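Local coordinates for protein triacylglycerol lipase (Yarrowia lipolytica, PDB 3O0D) that probably hydrolyses triacylglycerols as a secreted, glycosylated lipase of the alpha/beta-hydrolase fold, at residues F59-Y71 and L83-D97. Residues are numbered along the deposited sequence; the frame is centred on the assembly and turned at random. Where two conformers were deposited one is given.
Sequences FHDPRLIFDVSGY and LVIRGTHSLEDVITD
Ser-69 pairs with Arg-86, and Tyr-71 with Val-84, as hydrogen-bonded pairs of an antiparallel beta hairpin in the central sheet of this alpha/beta-hydrolase. Thr-88, just past the end of strand 83-87, can be traced from CB to its tip. CB lies 3.2 Å from Asp-61 O. With OG1 beside the backbone N and opposite the carbonyl carbon (chi1 -56°), the hydroxyl donates to Asp-61 O at 2.7 Å, from above the carbonyl plane. The same oxygen accepts from Ser-69 OG at 2.8 Å. The methyl CG2, anti to the backbone N, lies 3.5 Å from His-60 CE1 and packs against Pro-62. So one threonine ties the loop after strand 53-60 to strand 68-75.

On the face of the sheet that carries Ser-69 and Arg-86, Val-84 CB sits over one face of the Tyr-71 ring, a CH-pi contact 3.8 Å from its centroid, while the phenol OH bonds to Leu-24 O. An alanine in place of Tyr-71 would probably uncover the flank of Val-84 and leave that carbonyl without its hydroxyl partner. Within the type I turn from Leu-64 to Asp-67, Ile-65 CD1 rests on His-89 CB and Val-94 CG2. His-89 NE2, finally, donates almost within its ring plane to Pro-62 O at 2.7 Å, with an N-H...O angle of 158°.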
# COMPACT_ATOMS: atom_id res chain seq x y z
N PHE A 59 14.15 7.52 5.36
CA PHE A 59 14.78 7.75 4.07
C PHE A 59 13.95 8.81 3.27
O PHE A 59 12.72 8.93 3.45
CB PHE A 59 14.92 6.43 3.30
CG PHE A 59 13.60 5.64 3.13
CD1 PHE A 59 12.83 5.72 1.96
CD2 PHE A 59 13.17 4.76 4.16
CE1 PHE A 59 11.63 4.96 1.78
CE2 PHE A 59 11.93 4.05 4.00
CZ PHE A 59 11.21 4.12 2.83
N HIS A 60 14.60 9.57 2.36
CA HIS A 60 13.85 10.59 1.64
C HIS A 60 14.67 10.82 0.35
O HIS A 60 15.89 11.05 0.48
CB HIS A 60 13.75 11.84 2.53
CG HIS A 60 13.54 13.11 1.76
ND1 HIS A 60 12.29 13.65 1.49
CD2 HIS A 60 14.45 13.98 1.23
CE1 HIS A 60 12.44 14.75 0.76
NE2 HIS A 60 13.74 14.98 0.60
N ASP A 61 14.04 10.67 -0.81
CA ASP A 61 14.72 11.04 -2.08
C ASP A 61 13.72 11.89 -2.90
O ASP A 61 12.65 11.46 -3.24
CB ASP A 61 15.19 9.78 -2.80
CG ASP A 61 16.14 10.08 -3.97
OD1 ASP A 61 16.18 11.25 -4.39
OD2 ASP A 61 16.75 9.13 -4.46
N PRO A 62 14.11 13.16 -3.23
CA PRO A 62 13.20 13.99 -4.00
C PRO A 62 13.58 14.10 -5.48
O PRO A 62 13.01 14.90 -6.21
CB PRO A 62 13.38 15.36 -3.33
CG PRO A 62 14.87 15.43 -2.95
CD PRO A 62 15.21 13.93 -2.62
N ARG A 63 14.50 13.27 -5.95
CA ARG A 63 15.13 13.55 -7.29
C ARG A 63 14.21 13.40 -8.49
O ARG A 63 14.31 14.22 -9.46
CB ARG A 63 16.53 12.84 -7.40
CG ARG A 63 17.52 13.65 -6.55
CD ARG A 63 18.88 12.94 -6.43
NE ARG A 63 18.78 11.66 -5.72
CZ ARG A 63 19.83 10.89 -5.45
NH1 ARG A 63 21.06 11.27 -5.84
NH2 ARG A 63 19.68 9.74 -4.82
N LEU A 64 13.31 12.41 -8.45
CA LEU A 64 12.45 12.04 -9.57
C LEU A 64 11.04 12.01 -9.05
O LEU A 64 10.86 11.84 -7.80
CB LEU A 64 12.81 10.68 -10.10
CG LEU A 64 14.27 10.63 -10.57
CD1 LEU A 64 14.72 9.18 -10.88
CD2 LEU A 64 14.44 11.56 -11.81
N ILE A 65 10.10 12.17 -9.98
CA ILE A 65 8.68 12.30 -9.65
C ILE A 65 8.15 11.03 -8.98
O ILE A 65 7.25 11.11 -8.17
CB ILE A 65 7.82 12.68 -10.89
CG1 ILE A 65 6.39 12.87 -10.47
CG2 ILE A 65 7.86 11.62 -11.99
CD1 ILE A 65 6.23 14.13 -9.59
N PHE A 66 8.75 9.90 -9.29
CA PHE A 66 8.31 8.64 -8.60
C PHE A 66 9.17 8.16 -7.45
O PHE A 66 9.03 6.97 -7.00
CB PHE A 66 8.14 7.57 -9.63
CG PHE A 66 6.91 7.74 -10.46
CD1 PHE A 66 5.66 7.35 -9.98
CD2 PHE A 66 6.99 8.28 -11.75
CE1 PHE A 66 4.55 7.50 -10.73
CE2 PHE A 66 5.86 8.41 -12.53
CZ PHE A 66 4.65 8.08 -12.04
N ASP A 67 10.01 9.01 -6.94
CA ASP A 67 10.85 8.66 -5.80
C ASP A 67 10.04 8.70 -4.48
O ASP A 67 8.93 9.27 -4.43
CB ASP A 67 12.00 9.60 -5.68
CG ASP A 67 13.16 9.24 -6.63
OD1 ASP A 67 13.16 8.15 -7.27
OD2 ASP A 67 14.10 10.05 -6.65
N VAL A 68 10.62 8.07 -3.46
CA VAL A 68 9.89 7.76 -2.25
C VAL A 68 10.58 8.28 -1.00
O VAL A 68 11.82 8.55 -0.97
CB VAL A 68 9.59 6.22 -2.15
CG1 VAL A 68 8.69 5.71 -3.23
CG2 VAL A 68 10.91 5.47 -2.07
N SER A 69 9.85 8.34 0.13
CA SER A 69 10.39 8.70 1.40
C SER A 69 9.64 7.72 2.38
O SER A 69 8.69 7.07 1.96
CB SER A 69 10.01 10.09 1.83
OG SER A 69 10.65 11.07 0.92
N GLY A 70 10.10 7.69 3.61
CA GLY A 70 9.39 6.71 4.53
C GLY A 70 10.34 6.34 5.62
O GLY A 70 11.29 7.05 5.98
N TYR A 71 9.98 5.25 6.34
CA TYR A 71 10.82 4.94 7.51
C TYR A 71 10.72 3.42 7.80
O TYR A 71 9.87 2.70 7.28
CB TYR A 71 10.38 5.69 8.80
CG TYR A 71 8.91 5.36 9.23
CD1 TYR A 71 8.63 4.32 10.18
CD2 TYR A 71 7.85 6.12 8.79
CE1 TYR A 71 7.32 4.04 10.56
CE2 TYR A 71 6.50 5.84 9.18
CZ TYR A 71 6.29 4.82 10.09
OH TYR A 71 5.00 4.56 10.50
N LEU A 83 7.94 -1.40 7.49
CA LEU A 83 8.51 -0.56 6.45
C LEU A 83 7.29 0.28 5.90
O LEU A 83 6.33 -0.29 5.48
CB LEU A 83 9.04 -1.44 5.33
CG LEU A 83 9.53 -0.59 4.11
CD1 LEU A 83 10.59 0.43 4.53
CD2 LEU A 83 10.11 -1.59 3.09
N VAL A 84 7.46 1.62 5.95
CA VAL A 84 6.33 2.47 5.58
C VAL A 84 6.89 3.40 4.50
O VAL A 84 7.99 3.94 4.65
CB VAL A 84 5.96 3.32 6.75
CG1 VAL A 84 4.91 4.44 6.35
CG2 VAL A 84 5.31 2.40 7.90
N ILE A 85 6.09 3.49 3.43
CA ILE A 85 6.60 4.24 2.25
C ILE A 85 5.53 5.24 1.80
O ILE A 85 4.33 5.02 1.93
CB ILE A 85 6.81 3.33 1.12
CG1 ILE A 85 7.60 2.01 1.55
CG2 ILE A 85 7.75 4.07 0.05
CD1 ILE A 85 7.46 0.84 0.51
N ARG A 86 5.99 6.36 1.22
CA ARG A 86 5.08 7.35 0.67
C ARG A 86 5.79 7.85 -0.60
O ARG A 86 6.95 7.58 -0.79
CB ARG A 86 4.88 8.54 1.67
CG ARG A 86 6.20 9.09 2.29
CD ARG A 86 6.32 10.53 2.68
NE ARG A 86 5.81 11.51 1.77
CZ ARG A 86 5.96 12.82 1.97
NH1 ARG A 86 6.62 13.26 3.05
NH2 ARG A 86 5.45 13.67 1.11
N GLY A 87 5.07 8.52 -1.46
CA GLY A 87 5.74 9.35 -2.53
C GLY A 87 6.37 10.57 -1.95
O GLY A 87 5.81 11.26 -1.09
N THR A 88 7.59 10.94 -2.45
CA THR A 88 8.17 12.13 -1.97
C THR A 88 7.46 13.44 -2.46
O THR A 88 7.30 14.40 -1.65
CB THR A 88 9.67 12.25 -2.40
OG1 THR A 88 10.34 11.06 -1.91
CG2 THR A 88 10.32 13.51 -1.71
N HIS A 89 7.10 13.44 -3.73
CA HIS A 89 6.50 14.63 -4.33
C HIS A 89 5.02 14.79 -3.90
O HIS A 89 4.40 13.86 -3.31
CB HIS A 89 6.76 14.61 -5.84
CG HIS A 89 8.18 15.00 -6.12
ND1 HIS A 89 8.58 16.32 -6.15
CD2 HIS A 89 9.31 14.26 -6.32
CE1 HIS A 89 9.89 16.38 -6.33
NE2 HIS A 89 10.37 15.15 -6.41
N SER A 90 4.51 16.02 -4.07
CA SER A 90 3.13 16.30 -3.70
C SER A 90 2.15 15.33 -4.33
O SER A 90 2.27 14.87 -5.49
CB SER A 90 2.78 17.79 -4.06
OG SER A 90 2.41 17.88 -5.44
N LEU A 91 1.10 14.99 -3.57
CA LEU A 91 0.09 14.12 -4.12
C LEU A 91 -0.45 14.65 -5.43
O LEU A 91 -0.63 13.88 -6.33
CB LEU A 91 -1.08 13.95 -3.09
CG LEU A 91 -0.63 13.31 -1.79
CD1 LEU A 91 -1.74 13.48 -0.74
CD2 LEU A 91 -0.41 11.78 -2.07
N GLU A 92 -0.67 15.98 -5.54
CA GLU A 92 -1.22 16.52 -6.77
C GLU A 92 -0.31 16.24 -7.96
O GLU A 92 -0.77 15.78 -9.01
CB GLU A 92 -1.39 18.05 -6.68
CG GLU A 92 -2.65 18.39 -6.03
N ASP A 93 0.97 16.49 -7.77
CA ASP A 93 1.95 16.22 -8.87
C ASP A 93 2.05 14.74 -9.25
O ASP A 93 2.05 14.37 -10.45
CB ASP A 93 3.36 16.73 -8.58
CG ASP A 93 3.44 18.28 -8.38
OD1 ASP A 93 2.45 19.06 -8.62
OD2 ASP A 93 4.52 18.71 -7.94
N VAL A 94 2.16 13.87 -8.23
CA VAL A 94 2.24 12.47 -8.53
C VAL A 94 0.95 11.96 -9.20
O VAL A 94 1.02 11.21 -10.19
CB VAL A 94 2.58 11.73 -7.22
CG1 VAL A 94 2.58 10.24 -7.53
CG2 VAL A 94 3.95 12.20 -6.75
N ILE A 95 -0.26 12.31 -8.68
CA ILE A 95 -1.47 11.72 -9.25
C ILE A 95 -1.65 12.23 -10.70
O ILE A 95 -2.17 11.51 -11.54
CB ILE A 95 -2.69 12.08 -8.37
CG1 ILE A 95 -2.50 11.36 -7.04
CG2 ILE A 95 -4.07 11.82 -9.07
CD1 ILE A 95 -3.31 11.98 -5.87
N THR A 96 -1.25 13.49 -10.92
CA THR A 96 -1.39 14.03 -12.29
C THR A 96 -0.54 13.18 -13.22
O THR A 96 -1.01 12.79 -14.29
CB THR A 96 -1.02 15.53 -12.41
OG1 THR A 96 -1.87 16.33 -11.54
CG2 THR A 96 -1.26 15.97 -13.85
N ASP A 97 0.70 12.87 -12.84
CA ASP A 97 1.50 12.00 -13.68
C ASP A 97 0.91 10.64 -13.92
O ASP A 97 0.92 10.10 -15.03
CB ASP A 97 2.85 11.85 -13.05
CG ASP A 97 3.87 11.64 -14.03
OD1 ASP A 97 3.83 10.54 -14.66
OD2 ASP A 97 4.69 12.59 -14.18
O HOH W 1 7.40 11.22 -5.53